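Local coordinates for capsular polysaccharide biosynthesis protein (PDB 4BQN), which binds coenzyme A and is probably an acetyltransferase acting in the biosynthesis of the capsular polysaccharide of Burkholderia pseudomallei, at residues Y97-S109 with K193-M207. The protein carries 1 engineered substitution. Residues are numbered along the deposited sequence; the frame is centred on the assembly and turned at random.
Sequences YMHWEGYHPTVNS and KRLFYTMNHPTAALM. With COA (coenzyme A), chain C.
The imidazole of His-99 is sandwiched: the coenzyme A adenine lies over one face, C4A above the ring centre, and Met-199 CB lies over the opposite face, 4.2 Å from the centroid. This is part of the wall of the coenzyme A pocket of WcbI, and it illustrates how a cofactor-binding ring is fixed by its edge as well as its faces. At that edge, His-99 NE2 gives a nearly straight 2.8 Å bond to Glu-101 OE2, on the anti lone pair, while Glu-101 OE1 pairs with Arg-299. A water in the ring plane at His-99 ND1 also meets Tyr-97 OH, Asn-200 ND2 and coenzyme A O2B; Tyr-97 OH also accepts from coenzyme A N8P, and Asn-200 OD1 is hydrogen-bonded to Tyr-120 OH.

Phe-196 receives Trp-100 CB on one face, 3.6 Å from its centroid, and Met-98 O at its edge. With CG of Trp-100 anti to the backbone N (chi1 -176°), the indole swings away toward helix 153-167. Its five-membered ring is nearly parallel to Phe-196 but slid aside, barely overlapping it. Farther along, Tyr-103 OH lies 2.9 Å from Lys-193 O and is hydrogen-bonded to Cys-190 O.

Met-199 runs extended past His-99, its CE, in the conformer given, ending near Asn-108 OD1. Between the two backbones, Trp-100 N donates to Met-199 O at 2.8 Å. His-99 CA approaches that same Met-199 O at 3.0 Å.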
# COMPACT_ATOMS: atom_id res chain seq x y z
N TYR A 97 4.68 -2.70 -6.42
CA TYR A 97 4.06 -2.69 -5.11
C TYR A 97 3.74 -1.23 -4.79
O TYR A 97 4.64 -0.38 -4.66
CB TYR A 97 4.99 -3.30 -4.06
CG TYR A 97 4.39 -3.23 -2.68
CD1 TYR A 97 3.23 -3.94 -2.35
CD2 TYR A 97 4.96 -2.42 -1.70
CE1 TYR A 97 2.67 -3.87 -1.09
CE2 TYR A 97 4.41 -2.34 -0.43
CZ TYR A 97 3.27 -3.06 -0.13
OH TYR A 97 2.71 -3.01 1.12
N MET A 98 2.46 -0.91 -4.71
CA MET A 98 2.04 0.47 -4.62
C MET A 98 2.00 0.91 -3.15
O MET A 98 1.16 0.46 -2.38
CB MET A 98 0.67 0.64 -5.28
CG MET A 98 0.70 0.33 -6.76
SD MET A 98 -0.93 0.16 -7.51
CE MET A 98 -1.31 -1.55 -7.10
N HIS A 99 2.89 1.83 -2.78
CA HIS A 99 3.00 2.35 -1.43
C HIS A 99 3.22 3.85 -1.57
O HIS A 99 4.05 4.28 -2.38
CB HIS A 99 4.13 1.63 -0.70
CG HIS A 99 4.41 2.12 0.69
ND1 HIS A 99 4.25 1.33 1.81
CD2 HIS A 99 4.88 3.31 1.13
CE1 HIS A 99 4.61 2.01 2.88
NE2 HIS A 99 5.00 3.22 2.49
N TRP A 100 2.47 4.63 -0.81
CA TRP A 100 2.51 6.08 -0.95
C TRP A 100 2.04 6.71 0.34
O TRP A 100 0.88 6.55 0.72
CB TRP A 100 1.58 6.50 -2.10
CG TRP A 100 1.59 7.95 -2.42
CD1 TRP A 100 0.72 8.92 -1.97
CD2 TRP A 100 2.50 8.61 -3.31
NE1 TRP A 100 1.04 10.14 -2.53
CE2 TRP A 100 2.14 9.98 -3.35
CE3 TRP A 100 3.59 8.18 -4.09
CZ2 TRP A 100 2.81 10.91 -4.14
CZ3 TRP A 100 4.26 9.10 -4.87
CH2 TRP A 100 3.88 10.46 -4.88
N GLU A 101 2.94 7.43 1.02
CA GLU A 101 2.65 8.04 2.33
C GLU A 101 2.17 9.49 2.20
O GLU A 101 1.96 10.16 3.20
CB GLU A 101 3.87 7.94 3.25
CG GLU A 101 4.21 6.49 3.55
CD GLU A 101 5.51 6.32 4.28
OE1 GLU A 101 5.92 7.26 4.99
OE2 GLU A 101 6.10 5.24 4.14
N GLY A 102 1.99 9.98 0.97
CA GLY A 102 1.75 11.40 0.79
C GLY A 102 0.45 11.92 1.36
O GLY A 102 0.38 13.09 1.72
N TYR A 103 -0.58 11.10 1.48
CA TYR A 103 -1.81 11.59 2.11
C TYR A 103 -1.73 11.60 3.62
O TYR A 103 -2.35 12.45 4.28
CB TYR A 103 -3.01 10.75 1.71
CG TYR A 103 -3.27 10.75 0.23
CD1 TYR A 103 -3.81 11.87 -0.41
CD2 TYR A 103 -2.99 9.62 -0.54
CE1 TYR A 103 -4.05 11.86 -1.78
CE2 TYR A 103 -3.22 9.61 -1.91
CZ TYR A 103 -3.76 10.72 -2.52
OH TYR A 103 -3.99 10.67 -3.87
N HIS A 104 -1.00 10.63 4.17
CA HIS A 104 -1.01 10.36 5.62
C HIS A 104 0.43 10.23 6.09
O HIS A 104 0.89 9.14 6.43
CB HIS A 104 -1.82 9.09 5.95
CG HIS A 104 -2.98 8.84 5.03
ND1 HIS A 104 -2.98 7.82 4.11
CD2 HIS A 104 -4.17 9.48 4.90
CE1 HIS A 104 -4.12 7.85 3.43
NE2 HIS A 104 -4.86 8.84 3.90
N PRO A 105 1.16 11.35 6.11
CA PRO A 105 2.59 11.24 6.32
C PRO A 105 2.96 10.82 7.75
O PRO A 105 4.12 10.51 8.02
CB PRO A 105 3.12 12.65 6.00
CG PRO A 105 2.04 13.32 5.24
CD PRO A 105 0.76 12.72 5.75
N THR A 106 1.98 10.83 8.66
CA THR A 106 2.23 10.43 10.05
C THR A 106 1.94 8.95 10.30
O THR A 106 2.11 8.49 11.43
CB THR A 106 1.36 11.25 11.02
OG1 THR A 106 -0.01 10.94 10.81
CG2 THR A 106 1.59 12.75 10.85
N VAL A 107 1.51 8.20 9.28
CA VAL A 107 0.99 6.84 9.48
C VAL A 107 1.99 5.82 8.99
O VAL A 107 2.57 5.96 7.92
CB VAL A 107 -0.38 6.65 8.78
CG1 VAL A 107 -0.88 5.22 8.87
CG2 VAL A 107 -1.42 7.62 9.35
N ASN A 108 2.17 4.75 9.75
CA ASN A 108 2.92 3.60 9.28
C ASN A 108 2.34 2.34 9.92
O ASN A 108 1.19 2.35 10.36
CB ASN A 108 4.42 3.79 9.50
CG ASN A 108 5.24 3.07 8.44
OD1 ASN A 108 5.31 1.84 8.43
ND2 ASN A 108 5.82 3.82 7.52
N SER A 109 3.10 1.26 9.96
CA SER A 109 2.65 0.05 10.63
C SER A 109 3.70 -0.32 11.66
O SER A 109 4.88 0.01 11.49
CB SER A 109 2.44 -1.07 9.62
OG SER A 109 1.45 -0.68 8.68
N LYS A 193 -7.12 13.54 -7.05
CA LYS A 193 -7.94 12.33 -6.87
C LYS A 193 -7.36 11.55 -5.71
O LYS A 193 -6.15 11.42 -5.60
CB LYS A 193 -7.87 11.44 -8.12
CG LYS A 193 -8.52 12.03 -9.35
CD LYS A 193 -8.09 11.26 -10.60
CE LYS A 193 -8.06 12.18 -11.81
NZ LYS A 193 -7.04 13.26 -11.68
N ARG A 194 -8.22 11.00 -4.87
CA ARG A 194 -7.73 10.19 -3.75
C ARG A 194 -7.31 8.83 -4.28
O ARG A 194 -8.15 8.03 -4.69
CB ARG A 194 -8.82 10.03 -2.69
CG ARG A 194 -8.34 9.36 -1.42
CD ARG A 194 -9.49 9.00 -0.49
NE ARG A 194 -10.35 10.13 -0.11
CZ ARG A 194 -10.19 10.88 0.97
NH1 ARG A 194 -9.16 10.69 1.78
NH2 ARG A 194 -11.06 11.84 1.26
N LEU A 195 -6.01 8.56 -4.28
CA LEU A 195 -5.47 7.36 -4.91
C LEU A 195 -5.15 6.23 -3.92
O LEU A 195 -4.98 5.08 -4.33
CB LEU A 195 -4.22 7.69 -5.71
CG LEU A 195 -4.42 8.64 -6.91
CD1 LEU A 195 -3.09 8.86 -7.62
CD2 LEU A 195 -5.49 8.11 -7.87
N PHE A 196 -5.09 6.56 -2.63
CA PHE A 196 -4.79 5.60 -1.56
C PHE A 196 -5.71 5.87 -0.39
O PHE A 196 -5.86 7.03 0.01
CB PHE A 196 -3.34 5.70 -1.08
CG PHE A 196 -2.33 5.18 -2.07
CD1 PHE A 196 -1.90 5.94 -3.14
CD2 PHE A 196 -1.79 3.91 -1.90
CE1 PHE A 196 -0.95 5.46 -4.04
CE2 PHE A 196 -0.82 3.42 -2.79
CZ PHE A 196 -0.42 4.19 -3.87
N TYR A 197 -6.26 4.79 0.19
CA TYR A 197 -6.98 4.86 1.47
C TYR A 197 -6.02 4.72 2.68
O TYR A 197 -6.28 5.26 3.77
CB TYR A 197 -7.99 3.72 1.54
CG TYR A 197 -9.19 3.89 0.65
CD1 TYR A 197 -9.97 5.05 0.69
CD2 TYR A 197 -9.57 2.86 -0.21
CE1 TYR A 197 -11.09 5.19 -0.12
CE2 TYR A 197 -10.70 2.98 -1.03
CZ TYR A 197 -11.46 4.15 -0.97
OH TYR A 197 -12.58 4.31 -1.76
N THR A 198 -4.95 3.94 2.49
CA THR A 198 -3.84 3.85 3.43
C THR A 198 -2.60 3.78 2.57
O THR A 198 -2.70 3.62 1.33
CB THR A 198 -3.86 2.57 4.28
OG1 THR A 198 -3.47 1.48 3.43
CG2 THR A 198 -5.26 2.29 4.86
N MET A 199 -1.42 3.91 3.18
CA MET A 199 -0.17 3.92 2.42
C MET A 199 -0.04 2.78 1.43
O MET A 199 0.65 2.91 0.42
CB MET A 199 1.03 3.92 3.37
CG MET A 199 1.15 2.70 4.26
SD MET A 199 2.43 3.01 5.48
CE MET A 199 2.64 1.37 6.17
N ASN A 200 -0.66 1.63 1.74
CA ASN A 200 -0.51 0.47 0.85
C ASN A 200 -1.84 -0.14 0.39
O ASN A 200 -1.89 -1.26 -0.11
CB ASN A 200 0.44 -0.57 1.48
CG ASN A 200 -0.01 -0.97 2.86
OD1 ASN A 200 -1.20 -0.92 3.15
ND2 ASN A 200 0.93 -1.33 3.74
N HIS A 201 -2.91 0.65 0.50
CA HIS A 201 -4.21 0.25 -0.03
C HIS A 201 -4.71 1.26 -1.07
O HIS A 201 -5.39 2.23 -0.73
CB HIS A 201 -5.26 0.12 1.08
CG HIS A 201 -5.08 -1.09 1.95
ND1 HIS A 201 -5.92 -1.34 3.02
CD2 HIS A 201 -4.17 -2.09 1.95
CE1 HIS A 201 -5.55 -2.46 3.61
NE2 HIS A 201 -4.50 -2.94 2.98
N PRO A 202 -4.38 1.03 -2.34
CA PRO A 202 -4.93 1.83 -3.45
C PRO A 202 -6.45 1.87 -3.44
O PRO A 202 -7.10 0.88 -3.12
CB PRO A 202 -4.42 1.09 -4.69
CG PRO A 202 -3.13 0.49 -4.23
CD PRO A 202 -3.36 0.06 -2.81
N THR A 203 -6.99 3.02 -3.82
CA THR A 203 -8.42 3.15 -4.06
C THR A 203 -8.76 2.54 -5.43
O THR A 203 -7.89 2.23 -6.24
CB THR A 203 -8.85 4.62 -4.10
OG1 THR A 203 -8.20 5.26 -5.20
CG2 THR A 203 -8.49 5.35 -2.78
N ALA A 204 -10.06 2.41 -5.70
CA ALA A 204 -10.54 1.91 -6.98
C ALA A 204 -9.88 2.56 -8.19
O ALA A 204 -9.51 1.87 -9.15
CB ALA A 204 -12.04 2.10 -7.09
N ALA A 205 -9.76 3.89 -8.17
CA ALA A 205 -9.22 4.60 -9.33
C ALA A 205 -7.79 4.12 -9.62
O ALA A 205 -7.41 3.90 -10.78
CB ALA A 205 -9.23 6.10 -9.07
N LEU A 206 -6.99 3.96 -8.57
CA LEU A 206 -5.62 3.49 -8.76
C LEU A 206 -5.56 2.00 -9.16
O LEU A 206 -4.74 1.62 -10.01
CB LEU A 206 -4.74 3.79 -7.55
CG LEU A 206 -3.25 3.48 -7.76
CD1 LEU A 206 -2.68 4.21 -8.97
CD2 LEU A 206 -2.48 3.80 -6.50
N MET A 207 -6.43 1.17 -8.58
CA MET A 207 -6.49 -0.22 -8.99
C MET A 207 -6.88 -0.35 -10.46
O MET A 207 -6.33 -1.21 -11.16
CB MET A 207 -7.48 -1.01 -8.11
CG MET A 207 -6.99 -1.23 -6.67
SD MET A 207 -5.35 -1.97 -6.50
CE MET A 207 -5.55 -3.46 -7.47
N1A COA C . 8.08 3.64 0.54
C2A COA C . 8.37 3.38 1.84
N3A COA C . 8.31 2.14 2.36
C4A COA C . 7.98 1.10 1.57
C5A COA C . 7.66 1.31 0.16
C6A COA C . 7.73 2.68 -0.33
N6A COA C . 7.43 2.95 -1.62
N7A COA C . 7.36 0.12 -0.39
C8A COA C . 7.49 -0.81 0.59
N9A COA C . 7.83 -0.21 1.76
C1B COA C . 8.12 -0.84 3.05
C2B COA C . 7.30 -2.07 3.38
O2B COA C . 6.06 -1.70 4.00
C3B COA C . 8.26 -2.79 4.32
O3B COA C . 8.19 -2.10 5.59
P3B COA C . 8.83 -2.71 6.93
O7A COA C . 8.36 -1.76 8.00
O8A COA C . 8.23 -4.08 7.05
O9A COA C . 10.33 -2.71 6.72
C4B COA C . 9.62 -2.50 3.69
O4B COA C . 9.46 -1.31 2.93
C5B COA C . 10.15 -3.63 2.80
O5B COA C . 9.16 -3.88 1.81
P1A COA C . 9.53 -4.06 0.28
O1A COA C . 8.22 -4.14 -0.45
O2A COA C . 10.50 -3.00 -0.17
O3A COA C . 10.32 -5.44 0.16
P2A COA C . 10.00 -6.98 0.53
O4A COA C . 10.95 -7.38 1.62
O5A COA C . 10.07 -7.72 -0.78
O6A COA C . 8.52 -7.02 1.11
CBP COA C . 6.13 -6.96 1.30
CCP COA C . 7.31 -7.09 0.33
CDP COA C . 4.81 -7.02 0.53
CEP COA C . 6.15 -8.15 2.24
CAP COA C . 6.29 -5.61 2.06
OAP COA C . 6.06 -4.52 1.16
C9P COA C . 5.44 -5.39 3.30
O9P COA C . 5.81 -5.83 4.38
N8P COA C . 4.33 -4.67 3.19
C7P COA C . 3.49 -4.35 4.34
C6P COA C . 2.63 -5.49 4.85
C5P COA C . 1.70 -5.91 3.74
O5P COA C . 2.01 -6.78 2.94
N4P COA C . 0.54 -5.28 3.72
C3P COA C . -0.45 -5.56 2.72
C2P COA C . -0.79 -4.30 1.97
S1P COA C . -1.50 -4.76 0.44
O HOH W 1 3.73 -1.17 2.72
O HOH W 2 -1.53 5.58 5.40
O HOH W 3 -6.97 8.81 1.87